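Local coordinates for protein aclacinomycin oxidoreductase (AknOx) (Streptomyces galilaeus, PDB 2IPI) that catalyses the last two steps of aclacinomycin biosynthesis, oxidising the terminal sugar of the antibiotic with a bicovalently bound FAD and molecular oxygen, at residues A127-T132 and V152-H157. Sequence-based numbering, arbitrary orientation.
Sequences ATLGET and VGVGGH. With FAD (flavin-adenine dinucleotide), chain F.
With CG trans to its carbonyl carbon (chi1 -66°) and an extended chi2, L129 reaches across to H157, whose own CG lies trans to the backbone N (chi1 172°). The two side chains meet at about a right angle. The branched end of leucine suits this place: CD1 lies over one face of the imidazole, 3.9 Å from the centroid, in a CH-pi contact and also against V152 CB, while CD2 packs beside V154 CG2 and the rim of the same ring. H157 ND1 and FAD O3' share a short hydrogen bond of 2.5 Å; the leucine packs behind a residue that holds the FAD ribityl chain. V152 turns both methyls to the cofactor.

The backbones are tied by V154 N to A127 O (3.2 Å, nearly straight at 174°) and L129 N to V152 O (3.0 Å), a single bridge pairing T128 with G153. G153 N and G156 N bind FAD O2P and FAD O1P; lacking side chains, both glycines let FAD approach the main chain. T128, at the N-cap position, turns its hydroxyl to a hydrogen bond with P150 O.

Within the PCMH-type FAD-binding domain, the buried contact joins the start of helix 129-140, following strand 120-123, to short helix 154-157, where the Y225 hydroxyl of strand 221-227 is hydrogen-bonded to G155 O.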
ATOM      1  N   ALA A 127     -12.956  -7.351  -5.544  1.00 13.11           N
ATOM      2  CA  ALA A 127     -13.514  -6.795  -4.328  1.00 12.13           C
ATOM      3  C   ALA A 127     -12.730  -5.561  -3.893  1.00 11.48           C
ATOM      4  O   ALA A 127     -11.515  -5.554  -4.075  1.00 12.71           O
ATOM      5  CB  ALA A 127     -13.439  -7.816  -3.201  1.00  8.96           C
ATOM      6  N   THR A 128     -13.444  -4.612  -3.319  1.00 11.14           N
ATOM      7  CA  THR A 128     -12.786  -3.430  -2.739  1.00 15.45           C
ATOM      8  C   THR A 128     -12.458  -3.706  -1.291  1.00 12.51           C
ATOM      9  O   THR A 128     -13.028  -4.600  -0.664  1.00 14.66           O
ATOM     10  CB  THR A 128     -13.707  -2.217  -2.988  1.00 21.36           C
ATOM     11  OG1 THR A 128     -12.933  -1.029  -3.177  1.00 34.83           O
ATOM     12  CG2 THR A 128     -14.607  -1.983  -1.793  1.00 14.49           C
ATOM     13  N   LEU A 129     -11.513  -2.967  -0.695  1.00  8.23           N
ATOM     14  CA  LEU A 129     -11.250  -3.171   0.732  1.00  8.67           C
ATOM     15  C   LEU A 129     -12.531  -2.928   1.526  1.00  9.79           C
ATOM     16  O   LEU A 129     -12.887  -3.721   2.396  1.00 14.26           O
ATOM     17  CB  LEU A 129     -10.133  -2.271   1.224  1.00  9.21           C
ATOM     18  CG  LEU A 129      -8.730  -2.527   0.656  1.00 10.11           C
ATOM     19  CD1 LEU A 129      -7.686  -1.666   1.347  1.00  8.36           C
ATOM     20  CD2 LEU A 129      -8.375  -4.002   0.792  1.00 16.33           C
ATOM     21  N   GLY A 130     -13.238  -1.853   1.192  1.00 13.33           N
ATOM     22  CA  GLY A 130     -14.490  -1.526   1.874  1.00 11.58           C
ATOM     23  C   GLY A 130     -15.465  -2.685   1.850  1.00 14.98           C
ATOM     24  O   GLY A 130     -16.103  -3.013   2.852  1.00  8.71           O
ATOM     25  N   GLU A 131     -15.577  -3.342   0.692  1.00 13.68           N
ATOM     26  CA  GLU A 131     -16.486  -4.488   0.608  1.00 14.82           C
ATOM     27  C   GLU A 131     -15.953  -5.637   1.442  1.00 12.53           C
ATOM     28  O   GLU A 131     -16.718  -6.273   2.180  1.00 10.92           O
ATOM     29  CB  GLU A 131     -16.717  -4.911  -0.847  1.00 15.77           C
ATOM     30  CG  GLU A 131     -17.580  -3.896  -1.578  1.00 16.94           C
ATOM     31  CD  GLU A 131     -17.598  -4.076  -3.077  1.00 17.16           C
ATOM     32  OE1 GLU A 131     -16.837  -4.929  -3.575  1.00 21.62           O
ATOM     33  OE2 GLU A 131     -18.398  -3.341  -3.700  1.00 15.29           O
ATOM     34  N   THR A 132     -14.651  -5.922   1.373  1.00  8.03           N
ATOM     35  CA  THR A 132     -14.216  -7.107   2.131  1.00 12.02           C
ATOM     36  C   THR A 132     -14.401  -6.871   3.630  1.00 14.03           C
ATOM     37  O   THR A 132     -14.929  -7.734   4.341  1.00 12.95           O
ATOM     38  CB  THR A 132     -12.785  -7.572   1.835  1.00 17.19           C
ATOM     39  OG1 THR A 132     -11.842  -6.676   2.415  1.00 33.94           O
ATOM     40  CG2 THR A 132     -12.597  -7.590   0.322  1.00  2.18           C
ATOM     41  N   VAL A 152      -9.867   1.077  -2.588  1.00 10.68           N
ATOM     42  CA  VAL A 152      -8.656   0.388  -3.032  1.00 11.87           C
ATOM     43  C   VAL A 152      -8.967  -1.044  -3.439  1.00 15.42           C
ATOM     44  O   VAL A 152      -9.833  -1.715  -2.863  1.00 11.42           O
ATOM     45  CB  VAL A 152      -7.572   0.386  -1.943  1.00 11.82           C
ATOM     46  CG1 VAL A 152      -6.407  -0.517  -2.344  1.00 13.51           C
ATOM     47  CG2 VAL A 152      -7.030   1.789  -1.688  1.00 15.63           C
ATOM     48  N   GLY A 153      -8.292  -1.590  -4.459  1.00 14.22           N
ATOM     49  CA  GLY A 153      -8.562  -2.967  -4.850  1.00 10.63           C
ATOM     50  C   GLY A 153      -7.781  -3.987  -4.048  1.00 10.14           C
ATOM     51  O   GLY A 153      -6.610  -3.767  -3.746  1.00 13.55           O
ATOM     52  N   VAL A 154      -8.371  -5.127  -3.715  1.00  7.25           N
ATOM     53  CA  VAL A 154      -7.674  -6.258  -3.114  1.00  6.84           C
ATOM     54  C   VAL A 154      -6.576  -6.851  -4.000  1.00  6.54           C
ATOM     55  O   VAL A 154      -5.522  -7.220  -3.482  1.00 11.63           O
ATOM     56  CB  VAL A 154      -8.674  -7.384  -2.796  1.00 12.72           C
ATOM     57  CG1 VAL A 154      -8.007  -8.710  -2.489  1.00  8.90           C
ATOM     58  CG2 VAL A 154      -9.528  -6.944  -1.605  1.00  3.94           C
ATOM     59  N   GLY A 155      -6.858  -6.950  -5.279  1.00 10.21           N
ATOM     60  CA  GLY A 155      -5.997  -7.496  -6.308  1.00  7.94           C
ATOM     61  C   GLY A 155      -4.576  -7.014  -6.315  1.00 14.03           C
ATOM     62  O   GLY A 155      -3.618  -7.801  -6.327  1.00 11.26           O
ATOM     63  N   GLY A 156      -4.371  -5.686  -6.325  1.00 12.10           N
ATOM     64  CA  GLY A 156      -2.982  -5.229  -6.400  1.00 11.44           C
ATOM     65  C   GLY A 156      -2.522  -4.651  -5.073  1.00 15.48           C
ATOM     66  O   GLY A 156      -1.429  -4.075  -5.013  1.00 20.21           O
ATOM     67  N   HIS A 157      -3.357  -4.813  -4.051  1.00 12.57           N
ATOM     68  CA  HIS A 157      -3.094  -4.353  -2.699  1.00 13.76           C
ATOM     69  C   HIS A 157      -2.486  -5.455  -1.856  1.00 10.30           C
ATOM     70  O   HIS A 157      -1.527  -5.236  -1.103  1.00 11.89           O
ATOM     71  CB  HIS A 157      -4.389  -3.853  -2.048  1.00 13.99           C
ATOM     72  CG  HIS A 157      -4.283  -3.527  -0.592  1.00 17.59           C
ATOM     73  ND1 HIS A 157      -3.789  -2.322  -0.140  1.00 17.89           N
ATOM     74  CD2 HIS A 157      -4.618  -4.230   0.519  1.00 19.65           C
ATOM     75  CE1 HIS A 157      -3.822  -2.300   1.179  1.00 19.06           C
ATOM     76  NE2 HIS A 157      -4.316  -3.451   1.608  1.00 18.97           N
TER
HETATM   77  PA  FAD F 801      -4.462  -1.683  -9.736  1.00 11.55           P
HETATM   78  O1A FAD F 801      -4.043  -0.583 -10.511  1.00 11.21           O
HETATM   79  O2A FAD F 801      -5.550  -2.412 -10.386  1.00  7.64           O
HETATM   80  O5B FAD F 801      -3.261  -2.650  -9.427  1.00 10.01           O
HETATM   81  C5B FAD F 801      -2.055  -2.206  -8.952  1.00 14.06           C
HETATM   82  C4B FAD F 801      -0.943  -3.176  -9.341  1.00 16.68           C
HETATM   83  O4B FAD F 801      -1.366  -4.486  -9.081  1.00 14.10           O
HETATM   84  C3B FAD F 801      -0.679  -3.148 -10.858  1.00 14.70           C
HETATM   85  O3B FAD F 801       0.619  -3.528 -11.137  1.00  8.81           O
HETATM   86  C2B FAD F 801      -1.620  -4.215 -11.390  1.00 12.35           C
HETATM   87  O2B FAD F 801      -1.268  -4.761 -12.633  1.00 12.54           O
HETATM   88  C1B FAD F 801      -1.553  -5.205 -10.248  1.00 14.94           C
HETATM   89  N9A FAD F 801      -2.705  -6.126 -10.192  1.00 15.63           N
HETATM   90  C8A FAD F 801      -4.003  -5.794 -10.172  1.00 15.48           C
HETATM   91  N7A FAD F 801      -4.755  -6.882 -10.099  1.00 16.20           N
HETATM   92  C5A FAD F 801      -3.930  -7.929 -10.101  1.00 15.46           C
HETATM   93  C6A FAD F 801      -4.145  -9.299 -10.039  1.00 17.19           C
HETATM   94  N6A FAD F 801      -5.341  -9.725  -9.900  1.00 17.31           N
HETATM   95  N1A FAD F 801      -3.110 -10.123 -10.036  1.00 11.54           N
HETATM   96  C2A FAD F 801      -1.898  -9.621 -10.072  1.00 13.98           C
HETATM   97  N3A FAD F 801      -1.654  -8.325 -10.116  1.00 13.08           N
HETATM   98  C4A FAD F 801      -2.643  -7.483 -10.147  1.00 14.49           C
HETATM   99  N1  FAD F 801      -1.619   0.913   0.353  1.00  9.87           N
HETATM  100  C2  FAD F 801      -1.349   0.461   1.623  1.00 10.62           C
HETATM  101  O2  FAD F 801      -0.577  -0.365   1.856  1.00 10.03           O
HETATM  102  N3  FAD F 801      -2.038   1.023   2.662  1.00 16.41           N
HETATM  103  C4  FAD F 801      -2.985   2.013   2.471  1.00 15.80           C
HETATM  104  O4  FAD F 801      -3.624   2.401   3.408  1.00 12.33           O
HETATM  105  C4X FAD F 801      -3.262   2.450   1.173  1.00 13.96           C
HETATM  106  N5  FAD F 801      -4.165   3.442   0.924  1.00 11.27           N
HETATM  107  C5X FAD F 801      -4.483   3.819  -0.340  1.00 16.55           C
HETATM  108  C6  FAD F 801      -5.479   4.770  -0.570  1.00 17.34           C
HETATM  109  C7  FAD F 801      -5.743   5.175  -1.846  1.00 15.81           C
HETATM  110  C7M FAD F 801      -6.895   6.108  -2.028  1.00 19.65           C
HETATM  111  C8  FAD F 801      -5.098   4.580  -2.935  1.00 11.78           C
HETATM  112  C8M FAD F 801      -5.626   4.812  -4.333  1.00 12.90           C
HETATM  113  C9  FAD F 801      -4.136   3.632  -2.666  1.00 12.54           C
HETATM  114  C9A FAD F 801      -3.782   3.254  -1.396  1.00 16.42           C
HETATM  115  N10 FAD F 801      -2.795   2.315  -1.162  1.00 15.52           N
HETATM  116  C10 FAD F 801      -2.568   1.880   0.110  1.00 14.43           C
HETATM  117  C1' FAD F 801      -1.672   2.110  -2.125  1.00 12.76           C
HETATM  118  C2' FAD F 801      -1.896   1.038  -3.194  1.00 16.61           C
HETATM  119  O2' FAD F 801      -2.151   1.456  -4.494  1.00 13.13           O
HETATM  120  C3' FAD F 801      -2.921  -0.006  -2.821  1.00 20.06           C
HETATM  121  O3' FAD F 801      -2.618  -0.623  -1.608  1.00 16.21           O
HETATM  122  C4' FAD F 801      -3.012  -0.915  -4.084  1.00 24.00           C
HETATM  123  O4' FAD F 801      -1.916  -0.894  -4.907  1.00 21.15           O
HETATM  124  C5' FAD F 801      -4.187  -0.771  -5.023  1.00 18.92           C
HETATM  125  O5' FAD F 801      -4.213  -1.822  -5.930  1.00 15.33           O
HETATM  126  P   FAD F 801      -5.361  -1.792  -6.989  1.00 10.80           P
HETATM  127  O1P FAD F 801      -5.846  -3.099  -7.246  1.00  8.88           O
HETATM  128  O2P FAD F 801      -6.345  -0.915  -6.523  1.00 17.11           O
HETATM  129  O3P FAD F 801      -4.801  -1.102  -8.298  1.00  9.43           O